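Local structure of DUF1611 domain-containing protein (Anabaena variabilis, 2OBN) at residues T25-L30 with E52-Y57; V158-A163 with P277-V282; G165-S170 with G190-M195; Q217-Y222 with D227-E232. The protein is of unknown function but joins a Rossmann-like domain to a P-loop NTPase-like domain, and probably binds a nucleotide or another phosphate-bearing ligand. The protein carries 2 engineered substitutions. One frame throughout, in Å; residues are numbered along the deposited sequence.

Contact 1: T25-L30 with E52-Y57; sequences TGLALL and EITGIY. Engineered in segment 52-57: Tyr57 (natural residue Lys).
In the Rossmann-like N-terminal part of the chain, the helix after the first strand meets the end of the short helix after the second: Leu27 and Leu30, one turn apart on helix 24-32, receive Ile56 and Thr54. Ile56 contributes most of the buried surface on its side. Its CG1 branch stands beside the backbone N, opposite the carbonyl carbon (chi1 -59°), and runs out extended, which carries Ile56 CD1 to 3.6 Å from Leu27 O and 3.9 Å from Leu30 CB. The shorter branch covers the next turn, with Ile56 CG2 3.7 Å from Leu30 O. Ile56 therefore lies against carbonyl oxygens and a CB as much as against leucine tips.

Strands 10-13 and 37-41, to which these helices are connected, are neighbours in the parallel sheet of this domain, and Leu30 also packs on Ile37 and Val40 of the second one. One turn earlier on the helix, Leu27 CD2 touches Thr54 CG2 at 3.7 Å, the two side chains meeting at a slant. The hydroxyl of Thr54 takes no part in the contact and holds the local turn: Thr54 OG1 accepts from Ile56 N at 3.1 Å with an N-H...O angle of 167°, an ST turn, and is also hydrogen-bonded to Leu50 O. Gly55, between them, takes a positive phi of 87° as the chain leaves the helix, and the turn delivers Ile56 to helix 24-32.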
loop_
_atom_site.group_PDB
_atom_site.type_symbol
_atom_site.label_atom_id
_atom_site.label_comp_id
_atom_site.label_asym_id
_atom_site.label_seq_id
_atom_site.Cartn_x
_atom_site.Cartn_y
_atom_site.Cartn_z
ATOM N N THR B 25 15.007 8.033 -13.679
ATOM C CA THR B 25 15.380 6.635 -13.869
ATOM C C THR B 25 16.620 6.538 -14.754
ATOM O O THR B 25 17.598 5.915 -14.375
ATOM C CB THR B 25 14.186 5.822 -14.470
ATOM O OG1 THR B 25 13.068 5.860 -13.558
ATOM C CG2 THR B 25 14.579 4.364 -14.718
ATOM N N GLY B 26 16.583 7.190 -15.912
ATOM C CA GLY B 26 17.709 7.182 -16.840
ATOM C C GLY B 26 19.000 7.696 -16.221
ATOM O O GLY B 26 20.052 7.095 -16.388
ATOM N N LEU B 27 18.930 8.805 -15.492
ATOM C CA LEU B 27 20.134 9.341 -14.844
ATOM C C LEU B 27 20.631 8.431 -13.730
ATOM O O LEU B 27 21.832 8.361 -13.468
ATOM C CB LEU B 27 19.865 10.724 -14.283
ATOM C CG LEU B 27 19.532 11.808 -15.309
ATOM C CD1 LEU B 27 18.959 13.041 -14.602
ATOM C CD2 LEU B 27 20.744 12.165 -16.127
ATOM N N ALA B 28 19.717 7.753 -13.046
ATOM C CA ALA B 28 20.131 6.831 -11.998
ATOM C C ALA B 28 20.902 5.675 -12.629
ATOM O O ALA B 28 21.951 5.283 -12.129
ATOM C CB ALA B 28 18.939 6.333 -11.207
ATOM N N LEU B 29 20.392 5.148 -13.737
ATOM C CA LEU B 29 21.081 4.076 -14.464
ATOM C C LEU B 29 22.456 4.540 -14.955
ATOM O O LEU B 29 23.443 3.821 -14.830
ATOM C CB LEU B 29 20.226 3.584 -15.646
ATOM C CG LEU B 29 18.866 2.941 -15.320
ATOM C CD1 LEU B 29 18.133 2.589 -16.613
ATOM C CD2 LEU B 29 19.006 1.717 -14.446
ATOM N N LEU B 30 22.524 5.737 -15.525
ATOM C CA LEU B 30 23.803 6.296 -15.970
ATOM C C LEU B 30 24.772 6.466 -14.798
ATOM O O LEU B 30 25.976 6.322 -14.965
ATOM C CB LEU B 30 23.594 7.645 -16.665
ATOM C CG LEU B 30 22.902 7.594 -18.037
ATOM C CD1 LEU B 30 22.402 8.971 -18.419
ATOM C CD2 LEU B 30 23.814 7.012 -19.143
ATOM N N GLU B 52 29.412 17.175 -18.248
ATOM C CA GLU B 52 29.194 18.608 -18.064
ATOM C C GLU B 52 27.755 18.977 -17.739
ATOM O O GLU B 52 27.524 19.797 -16.859
ATOM C CB GLU B 52 29.683 19.415 -19.275
ATOM C CG GLU B 52 31.190 19.323 -19.531
ATOM C CD GLU B 52 32.034 19.615 -18.292
ATOM O OE1 GLU B 52 31.736 20.592 -17.561
ATOM O OE2 GLU B 52 33.001 18.855 -18.056
ATOM N N ILE B 53 26.799 18.339 -18.403
ATOM C CA ILE B 53 25.384 18.679 -18.222
ATOM C C ILE B 53 24.652 17.950 -17.075
ATOM O O ILE B 53 23.624 18.440 -16.605
ATOM C CB ILE B 53 24.630 18.566 -19.571
ATOM C CG1 ILE B 53 24.412 17.113 -20.006
ATOM C CG2 ILE B 53 25.394 19.341 -20.643
ATOM C CD1 ILE B 53 23.894 16.987 -21.431
ATOM N N THR B 54 25.188 16.809 -16.624
ATOM C CA THR B 54 24.616 16.031 -15.510
ATOM C C THR B 54 25.479 15.980 -14.243
ATOM O O THR B 54 24.948 15.882 -13.141
ATOM C CB THR B 54 24.404 14.559 -15.910
ATOM O OG1 THR B 54 25.667 13.969 -16.236
ATOM C CG2 THR B 54 23.488 14.455 -17.102
ATOM N N GLY B 55 26.801 16.014 -14.399
ATOM C CA GLY B 55 27.716 15.871 -13.270
ATOM C C GLY B 55 28.050 14.411 -12.960
ATOM O O GLY B 55 28.698 14.127 -11.956
ATOM N N ILE B 56 27.602 13.485 -13.811
ATOM C CA ILE B 56 27.892 12.058 -13.660
ATOM C C ILE B 56 29.229 11.781 -14.356
ATOM O O ILE B 56 29.413 12.163 -15.513
ATOM C CB ILE B 56 26.794 11.184 -14.314
ATOM C CG1 ILE B 56 25.426 11.472 -13.679
ATOM C CG2 ILE B 56 27.166 9.690 -14.211
ATOM C CD1 ILE B 56 24.246 10.798 -14.390
ATOM N N TYR B 57 30.152 11.108 -13.663
ATOM C CA TYR B 57 31.488 10.843 -14.226
ATOM C C TYR B 57 31.517 9.597 -15.093
ATOM O O TYR B 57 31.995 8.530 -14.693
ATOM C CB TYR B 57 32.534 10.780 -13.123
ATOM C CG TYR B 57 32.629 12.091 -12.416
ATOM C CD1 TYR B 57 33.264 13.166 -13.016
ATOM C CD2 TYR B 57 32.066 12.269 -11.167
ATOM C CE1 TYR B 57 33.353 14.385 -12.383
ATOM C CE2 TYR B 57 32.134 13.484 -10.523
ATOM C CZ TYR B 57 32.775 14.541 -11.133
ATOM O OH TYR B 57 32.850 15.757 -10.493
#

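Contact 2: V158-A163 with P277-V282. With PO4 (phosphate ion), chain G.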
loop_
_atom_site.group_PDB
_atom_site.type_symbol
_atom_site.label_atom_id
_atom_site.label_comp_id
_atom_site.label_asym_id
_atom_site.label_seq_id
_atom_site.Cartn_x
_atom_site.Cartn_y
_atom_site.Cartn_z
ATOM N N VAL B 158 14.709 5.793 5.129
ATOM C CA VAL B 158 13.396 6.437 5.148
ATOM C C VAL B 158 13.655 7.893 4.788
ATOM O O VAL B 158 14.802 8.333 4.870
ATOM C CB VAL B 158 12.669 6.239 6.521
ATOM C CG1 VAL B 158 12.391 4.750 6.742
ATOM C CG2 VAL B 158 13.473 6.777 7.692
ATOM N N GLY B 159 12.639 8.643 4.361
ATOM C CA GLY B 159 12.885 10.031 3.972
ATOM C C GLY B 159 11.848 11.080 4.310
ATOM O O GLY B 159 10.683 10.779 4.594
ATOM N N THR B 160 12.292 12.337 4.261
ATOM C CA THR B 160 11.399 13.497 4.489
ATOM C C THR B 160 10.608 13.843 3.221
ATOM O O THR B 160 9.709 14.673 3.272
ATOM C CB THR B 160 12.162 14.741 4.970
ATOM O OG1 THR B 160 13.189 15.072 4.037
ATOM C CG2 THR B 160 12.795 14.495 6.263
ATOM N N ASP B 161 10.950 13.205 2.094
ATOM C CA ASP B 161 10.264 13.397 0.819
ATOM C C ASP B 161 10.773 12.278 -0.107
ATOM O O ASP B 161 11.585 11.435 0.293
ATOM C CB ASP B 161 10.556 14.804 0.237
ATOM C CG ASP B 161 9.588 15.235 -0.889
ATOM O OD1 ASP B 161 8.644 14.485 -1.244
ATOM O OD2 ASP B 161 9.794 16.347 -1.436
HETATM N N MSE B 162 10.256 12.257 -1.326
HETATM C CA MSE B 162 10.666 11.326 -2.354
HETATM C C MSE B 162 11.716 11.960 -3.249
HETATM O O MSE B 162 11.800 13.191 -3.331
HETATM C CB MSE B 162 9.459 10.947 -3.185
HETATM C CG MSE B 162 8.534 10.051 -2.395
HETATM SE SE MSE B 162 6.814 9.829 -3.138
HETATM C CE MSE B 162 7.332 9.397 -4.965
ATOM N N ALA B 163 12.496 11.102 -3.917
ATOM C CA ALA B 163 13.552 11.523 -4.831
ATOM C C ALA B 163 14.568 12.422 -4.148
ATOM O O ALA B 163 14.849 13.489 -4.656
ATOM C CB ALA B 163 12.960 12.217 -6.071
ATOM N N PRO B 277 7.955 18.788 8.803
ATOM C CA PRO B 277 8.222 19.252 10.167
ATOM C C PRO B 277 9.730 19.282 10.519
ATOM O O PRO B 277 10.564 18.751 9.762
ATOM C CB PRO B 277 7.521 18.202 11.047
ATOM C CG PRO B 277 6.661 17.375 10.131
ATOM C CD PRO B 277 7.232 17.500 8.771
ATOM N N PRO B 278 10.085 19.896 11.660
ATOM C CA PRO B 278 11.486 19.851 12.072
ATOM C C PRO B 278 11.902 18.391 12.202
ATOM O O PRO B 278 11.050 17.557 12.496
ATOM C CB PRO B 278 11.475 20.523 13.440
ATOM C CG PRO B 278 10.258 21.411 13.424
ATOM C CD PRO B 278 9.245 20.647 12.609
ATOM N N LEU B 279 13.187 18.098 12.004
ATOM C CA LEU B 279 13.678 16.717 12.013
ATOM C C LEU B 279 13.421 15.910 13.284
ATOM O O LEU B 279 13.137 14.721 13.172
ATOM C CB LEU B 279 15.156 16.645 11.594
ATOM C CG LEU B 279 15.423 16.955 10.103
ATOM C CD1 LEU B 279 16.915 16.912 9.775
ATOM C CD2 LEU B 279 14.681 15.991 9.175
ATOM N N PRO B 280 13.509 16.534 14.489
ATOM C CA PRO B 280 13.168 15.771 15.698
ATOM C C PRO B 280 11.740 15.205 15.645
ATOM O O PRO B 280 11.508 14.094 16.112
ATOM C CB PRO B 280 13.285 16.815 16.824
ATOM C CG PRO B 280 14.227 17.797 16.329
ATOM C CD PRO B 280 13.929 17.902 14.843
ATOM N N GLU B 281 10.806 15.972 15.078
ATOM C CA GLU B 281 9.422 15.496 14.918
ATOM C C GLU B 281 9.314 14.381 13.893
ATOM O O GLU B 281 8.538 13.451 14.082
ATOM C CB GLU B 281 8.455 16.649 14.561
ATOM C CG GLU B 281 8.166 17.580 15.731
ATOM C CD GLU B 281 7.565 16.820 16.892
ATOM O OE1 GLU B 281 6.531 16.142 16.694
ATOM O OE2 GLU B 281 8.140 16.874 18.001
ATOM N N VAL B 282 10.079 14.485 12.810
ATOM C CA VAL B 282 10.072 13.461 11.770
ATOM C C VAL B 282 10.675 12.167 12.357
ATOM O O VAL B 282 10.191 11.067 12.082
ATOM C CB VAL B 282 10.847 13.920 10.480
ATOM C CG1 VAL B 282 10.844 12.826 9.425
ATOM C CG2 VAL B 282 10.263 15.219 9.896
HETATM P P PO4 G . 15.092 8.347 -3.738
HETATM O O1 PO4 G . 13.793 8.278 -4.519
HETATM O O2 PO4 G . 15.602 6.933 -3.492
HETATM O O3 PO4 G . 16.145 9.051 -4.533
HETATM O O4 PO4 G . 14.914 9.042 -2.420
#
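Thr160 meets Leu279 and Val282 through a single methyl group, and its side chain lies roughly perpendicular to both. Thr160 CG2 is 3.8 Å from Leu279 CD2 and 4.1 Å from Val282 CG1, so it is held by two residues three apart on the first turn of helix 279-291. With chi1 at 56°, OG1 sits between the backbone N and the carbonyl carbon while CG2 is opposite that carbon. This rotation separates the two ends: the methyl faces the helix, and the hydroxyl is hydrogen-bonded to His261 ND1 on strand 256-262. Val282 offers its CG1 branch. The first bond of the Leu279 side chain runs alongside the contact, and only its end, CD2, comes in to the threonine methyl.

The segment 158-163 leaves the central strand 153-159 of the second parallel sheet and enters the phosphate-binding loop, as expected of a P-loop NTPase fold. Ala163 N gives the phosphate ion a weak bond to O1, 3.2 Å long and bent to 127°; Ile164, Gly165, Lys166 and Met167 supply the other hydrogen bonds. Before that, Asp161 OD1 accepts from Met162 N at 2.8 Å, the donor lying 47° out of the carboxylate plane. On the helix side, Pro278 occupies the N-cap position, and Pro278 O accepts from Val282 N at 3.2 Å. Pro277 and Glu281 pack on Gly293 of the second subunit.

Contact 3: G165-S170 with G190-M195. With PO4 (phosphate ion), chain G.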
loop_
_atom_site.group_PDB
_atom_site.type_symbol
_atom_site.label_atom_id
_atom_site.label_comp_id
_atom_site.label_asym_id
_atom_site.label_seq_id
_atom_site.Cartn_x
_atom_site.Cartn_y
_atom_site.Cartn_z
ATOM N N GLY B 165 17.559 10.834 -2.480
ATOM C CA GLY B 165 18.793 10.072 -2.282
ATOM C C GLY B 165 18.698 8.851 -1.379
ATOM O O GLY B 165 19.722 8.364 -0.921
ATOM N N LYS B 166 17.492 8.370 -1.094
ATOM C CA LYS B 166 17.325 7.169 -0.256
ATOM C C LYS B 166 18.064 5.976 -0.848
ATOM O O LYS B 166 18.747 5.273 -0.118
ATOM C CB LYS B 166 15.847 6.817 -0.036
ATOM C CG LYS B 166 15.071 7.844 0.803
ATOM C CD LYS B 166 13.658 7.392 1.141
ATOM C CE LYS B 166 12.734 7.294 -0.090
ATOM N NZ LYS B 166 12.673 8.554 -0.844
HETATM N N MSE B 167 17.963 5.786 -2.167
HETATM C CA MSE B 167 18.631 4.675 -2.850
HETATM C C MSE B 167 20.134 4.873 -2.826
HETATM O O MSE B 167 20.889 3.934 -2.549
HETATM C CB MSE B 167 18.173 4.530 -4.298
HETATM C CG MSE B 167 18.632 3.213 -4.920
HETATM SE SE MSE B 167 18.193 3.005 -6.804
HETATM C CE MSE B 167 19.502 4.169 -7.461
ATOM N N SER B 168 20.565 6.084 -3.139
ATOM C CA SER B 168 21.972 6.435 -3.077
ATOM C C SER B 168 22.586 6.105 -1.714
ATOM O O SER B 168 23.679 5.537 -1.646
ATOM C CB SER B 168 22.154 7.923 -3.386
ATOM O OG SER B 168 21.698 8.187 -4.692
ATOM N N THR B 169 21.871 6.468 -0.648
ATOM C CA THR B 169 22.287 6.216 0.731
ATOM C C THR B 169 22.383 4.726 1.053
ATOM O O THR B 169 23.352 4.275 1.681
ATOM C CB THR B 169 21.297 6.887 1.693
ATOM O OG1 THR B 169 21.274 8.285 1.423
ATOM C CG2 THR B 169 21.680 6.693 3.133
ATOM N N SER B 170 21.382 3.959 0.631
ATOM C CA SER B 170 21.396 2.510 0.870
ATOM C C SER B 170 22.571 1.881 0.146
ATOM O O SER B 170 23.228 1.011 0.687
ATOM C CB SER B 170 20.093 1.846 0.397
ATOM O OG SER B 170 18.986 2.252 1.165
ATOM N N GLY B 190 12.201 -0.558 -5.945
ATOM C CA GLY B 190 11.589 0.292 -6.967
ATOM C C GLY B 190 12.089 -0.146 -8.333
ATOM O O GLY B 190 13.039 -0.933 -8.423
ATOM N N GLN B 191 11.450 0.342 -9.397
ATOM C CA GLN B 191 11.820 -0.067 -10.782
ATOM C C GLN B 191 13.293 0.216 -11.134
ATOM O O GLN B 191 13.974 -0.633 -11.737
ATOM C CB GLN B 191 10.857 0.516 -11.853
ATOM C CG GLN B 191 10.900 2.042 -12.121
ATOM C CD GLN B 191 10.278 2.852 -11.016
ATOM O OE1 GLN B 191 9.659 2.299 -10.107
ATOM N NE2 GLN B 191 10.425 4.167 -11.087
ATOM N N THR B 192 13.782 1.393 -10.739
ATOM C CA THR B 192 15.184 1.757 -10.966
ATOM C C THR B 192 16.110 0.781 -10.267
ATOM O O THR B 192 17.049 0.262 -10.871
ATOM C CB THR B 192 15.501 3.162 -10.440
ATOM O OG1 THR B 192 14.651 4.113 -11.082
ATOM C CG2 THR B 192 16.949 3.531 -10.696
ATOM N N GLY B 193 15.842 0.543 -8.986
ATOM C CA GLY B 193 16.650 -0.368 -8.197
ATOM C C GLY B 193 16.644 -1.757 -8.787
ATOM O O GLY B 193 17.673 -2.418 -8.817
ATOM N N VAL B 194 15.470 -2.210 -9.233
ATOM C CA VAL B 194 15.332 -3.542 -9.839
ATOM C C VAL B 194 16.077 -3.604 -11.172
ATOM O O VAL B 194 16.683 -4.619 -11.485
ATOM C CB VAL B 194 13.854 -3.939 -10.014
ATOM C CG1 VAL B 194 13.715 -5.247 -10.784
ATOM C CG2 VAL B 194 13.179 -4.060 -8.649
HETATM N N MSE B 195 16.022 -2.522 -11.947
HETATM C CA MSE B 195 16.779 -2.432 -13.209
HETATM C C MSE B 195 18.286 -2.480 -12.983
HETATM O O MSE B 195 19.021 -3.079 -13.778
HETATM C CB MSE B 195 16.402 -1.176 -13.991
HETATM C CG MSE B 195 15.134 -1.351 -14.776
HETATM SE SE MSE B 195 14.589 0.226 -15.723
HETATM C CE MSE B 195 13.459 1.013 -14.437
HETATM P P PO4 G . 15.092 8.347 -3.738
HETATM O O1 PO4 G . 13.793 8.278 -4.519
HETATM O O2 PO4 G . 15.602 6.933 -3.492
HETATM O O3 PO4 G . 16.145 9.051 -4.533
HETATM O O4 PO4 G . 14.914 9.042 -2.420
#
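Helices 166-179 and 191-197 approach each other at their first turns, with the CA atoms of Met167 and Gly193 7.6 Å apart and a glycine, Gly165 or Gly190, at each N-cap. One selenomethionine side chain spans the gap. Extended chi1 (-168°) and chi2 carry Met167 SE to 4.0 Å from Gly193 CA and 4.1 Å from Thr192 CG2; the bend at chi3 then turns the methyl, Met167 CE, which lies 4.2 Å from Thr192 CG2. The selenium thus rests on helix backbone where Gly193 has no side chain, while Thr192 crosses Met167 at about a right angle.

The same turn of helix 166-179 grips a phosphate ion, probably taken from the crystallisation liquor, in the manner of a P-loop. Lys166 folds back at chi3 and chi4 until Lys166 NZ lies 2.8 Å from PO4 O4, its CB and CG passing alongside that oxygen. O4 also receives Lys166 N (158° at the hydrogen) and a longer bond from Gly165 N, so three donors converge on it. Gly165 N reaches O3 as well, and Met167 N binds PO4 O2 at 2.9 Å. The helix N terminus and the ammonium group would together favour an anion here. Gly165, at phi 112°, turns the loop into the helix, and its O takes Thr169 N and Thr169 OG1 from opposite faces of the carbonyl plane.

Outward from this site, Thr169 packs on Val258 and Val260 of strand 256-262, Met167 on Phe186 of strand 184-187, and Met195 on Thr25 and Leu29 of helix 24-32.

Contact 4: Q217-Y222 with D227-E232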
loop_
_atom_site.group_PDB
_atom_site.type_symbol
_atom_site.label_atom_id
_atom_site.label_comp_id
_atom_site.label_asym_id
_atom_site.label_seq_id
_atom_site.Cartn_x
_atom_site.Cartn_y
_atom_site.Cartn_z
ATOM N N GLN B 217 9.055 -11.367 1.784
ATOM C CA GLN B 217 9.535 -12.448 0.935
ATOM C C GLN B 217 10.976 -12.234 0.458
ATOM O O GLN B 217 11.781 -13.150 0.500
ATOM C CB GLN B 217 8.607 -12.598 -0.272
ATOM C CG GLN B 217 8.768 -13.872 -1.030
ATOM C CD GLN B 217 8.098 -13.791 -2.389
ATOM O OE1 GLN B 217 8.458 -12.935 -3.221
ATOM N NE2 GLN B 217 7.131 -14.688 -2.633
HETATM N N MSE B 218 11.296 -11.032 0.015
HETATM C CA MSE B 218 12.647 -10.726 -0.456
HETATM C C MSE B 218 13.649 -10.775 0.693
HETATM O O MSE B 218 14.742 -11.327 0.563
HETATM C CB MSE B 218 12.670 -9.340 -1.117
HETATM C CG MSE B 218 14.020 -8.927 -1.688
HETATM SE SE MSE B 218 13.924 -7.209 -2.616
HETATM C CE MSE B 218 13.129 -6.273 -1.172
ATOM N N VAL B 219 13.262 -10.177 1.813
ATOM C CA VAL B 219 14.100 -10.124 3.016
ATOM C C VAL B 219 14.360 -11.525 3.588
ATOM O O VAL B 219 15.461 -11.808 4.059
ATOM C CB VAL B 219 13.466 -9.192 4.074
ATOM C CG1 VAL B 219 14.113 -9.355 5.429
ATOM C CG2 VAL B 219 13.530 -7.706 3.583
HETATM N N MSE B 220 13.364 -12.402 3.552
HETATM C CA MSE B 220 13.574 -13.782 4.031
HETATM C C MSE B 220 14.446 -14.600 3.070
HETATM O O MSE B 220 15.088 -15.556 3.479
HETATM C CB MSE B 220 12.241 -14.501 4.234
HETATM C CG MSE B 220 11.360 -13.913 5.312
HETATM SE SE MSE B 220 12.152 -14.027 7.052
HETATM C CE MSE B 220 12.036 -15.915 7.347
ATOM N N ARG B 221 14.464 -14.216 1.799
ATOM C CA ARG B 221 15.224 -14.918 0.772
ATOM C C ARG B 221 16.745 -14.793 0.947
ATOM O O ARG B 221 17.471 -15.734 0.648
ATOM C CB ARG B 221 14.763 -14.441 -0.626
ATOM C CG ARG B 221 15.508 -15.028 -1.825
ATOM C CD ARG B 221 14.596 -15.224 -3.053
ATOM N NE ARG B 221 13.648 -14.135 -3.268
ATOM N N TYR B 222 17.216 -13.661 1.463
ATOM C CA TYR B 222 18.659 -13.421 1.631
ATOM C C TYR B 222 19.138 -13.279 3.073
ATOM O O TYR B 222 20.315 -13.463 3.333
ATOM C CB TYR B 222 19.066 -12.155 0.853
ATOM C CG TYR B 222 18.682 -12.228 -0.607
ATOM C CD1 TYR B 222 19.430 -12.993 -1.512
ATOM C CD2 TYR B 222 17.556 -11.548 -1.082
ATOM C CE1 TYR B 222 19.059 -13.082 -2.861
ATOM C CE2 TYR B 222 17.186 -11.616 -2.420
ATOM C CZ TYR B 222 17.932 -12.387 -3.305
ATOM O OH TYR B 222 17.546 -12.445 -4.624
ATOM N N ASP B 227 25.332 -10.568 6.862
ATOM C CA ASP B 227 25.447 -9.910 8.162
ATOM C C ASP B 227 24.521 -8.686 8.178
ATOM O O ASP B 227 24.015 -8.295 9.217
ATOM C CB ASP B 227 26.875 -9.396 8.391
ATOM C CG ASP B 227 27.904 -10.479 8.361
ATOM O OD1 ASP B 227 27.621 -11.598 8.861
ATOM O OD2 ASP B 227 29.016 -10.210 7.849
ATOM N N ILE B 228 24.342 -8.070 7.020
ATOM C CA ILE B 228 23.529 -6.872 6.916
ATOM C C ILE B 228 22.771 -6.759 5.593
ATOM O O ILE B 228 23.323 -7.002 4.515
ATOM C CB ILE B 228 24.394 -5.597 7.145
ATOM C CG1 ILE B 228 23.528 -4.330 7.148
ATOM C CG2 ILE B 228 25.534 -5.502 6.117
ATOM C CD1 ILE B 228 24.284 -3.051 7.606
ATOM N N LEU B 229 21.489 -6.411 5.704
ATOM C CA LEU B 229 20.638 -6.137 4.553
ATOM C C LEU B 229 20.354 -4.646 4.523
ATOM O O LEU B 229 19.999 -4.063 5.549
ATOM C CB LEU B 229 19.324 -6.927 4.612
ATOM C CG LEU B 229 19.323 -8.346 4.019
ATOM C CD1 LEU B 229 20.402 -9.206 4.558
ATOM C CD2 LEU B 229 17.991 -8.996 4.229
ATOM N N HIS B 230 20.534 -4.038 3.349
ATOM C CA HIS B 230 20.234 -2.623 3.117
ATOM C C HIS B 230 18.994 -2.529 2.225
ATOM O O HIS B 230 19.086 -2.683 1.008
ATOM C CB HIS B 230 21.409 -1.921 2.429
ATOM C CG HIS B 230 22.711 -2.103 3.140
ATOM N ND1 HIS B 230 23.187 -1.203 4.066
ATOM C CD2 HIS B 230 23.619 -3.107 3.086
ATOM C CE1 HIS B 230 24.341 -1.640 4.543
ATOM N NE2 HIS B 230 24.627 -2.792 3.962
ATOM N N ILE B 231 17.838 -2.293 2.834
ATOM C CA ILE B 231 16.598 -2.190 2.085
ATOM C C ILE B 231 16.397 -0.762 1.524
ATOM O O ILE B 231 16.345 0.221 2.279
ATOM C CB ILE B 231 15.373 -2.625 2.929
ATOM C CG1 ILE B 231 15.530 -4.060 3.479
ATOM C CG2 ILE B 231 14.083 -2.552 2.080
ATOM C CD1 ILE B 231 16.182 -4.196 4.832
ATOM N N GLU B 232 16.307 -0.665 0.195
ATOM C CA GLU B 232 16.063 0.602 -0.483
ATOM C C GLU B 232 14.745 1.208 0.004
ATOM O O GLU B 232 13.718 0.541 0.005
ATOM C CB GLU B 232 15.988 0.396 -2.007
ATOM C CG GLU B 232 15.611 1.663 -2.786
ATOM C CD GLU B 232 15.467 1.457 -4.280
ATOM O OE1 GLU B 232 15.448 0.298 -4.728
ATOM O OE2 GLU B 232 15.335 2.476 -5.004
#
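Val219 packs against Leu229 and Ile231 where helix 208-222 lies on the parallel sheet of the P-loop domain and then turns back into strand 228-231, an alpha-beta unit of the fold. The axes of 217-222 and 228-231 come within 10.1 Å at an angle of 156°, nearly antiparallel, consistent with the short connection.

The apolar contacts are divided between the two branches of Val219. Val219 CG1, opposite the backbone N (chi1 167°), meets Leu229 CD2 at 4.1 Å, the side chains slanting past each other. Val219 CG2, opposite the carbonyl carbon, meets Ile231 CG1 at 4.2 Å, and these two side chains stand about perpendicular. Leu229 and Ile231 are two apart on the strand and both direct their CB toward the helix, so the valine bridges successive residues on one face of the sheet. Val219 also touches Arg154 of the central strand 153-159, and Ile231 packs on Leu156 of the same strand.

Ring contacts belong to Tyr222. Its CB points toward the strand, but its ring is turned to Lys185 in a cation-pi contact, and one face of the Tyr222 ring carries Arg221 CG, 3.8 Å above the plane and offset toward the rim.

The last kind is methyl against backbone. Leu229 CD2 is 3.8 Å from Val219 O, and Tyr222 itself touches the strand through its backbone, Tyr222 O lying 4.4 Å from Leu229 CD1.

From the N terminus, contact 1 comes first, closing the loop that holds strand 37-41 and joining helix 24-32 to the end of helix 50-54 and the turn after it, in the Rossmann-like domain. Contact 2 then opens on strand 153-159 and closes far along the chain at helix 279-291; contacts 3 and 4 are nested inside that loop, one after the other. Contacts 2 and 3 share the phosphate, and Lys166 NZ makes a weak hydrogen bond to Asp161 O. Contacts 3 and 4 touch through Glu232, which packs on Met167, while strands 153-159 and 228-231 put contacts 2 and 4 on one sheet. Between domains, Ala28 of contact 1 packs on Thr192 of contact 3.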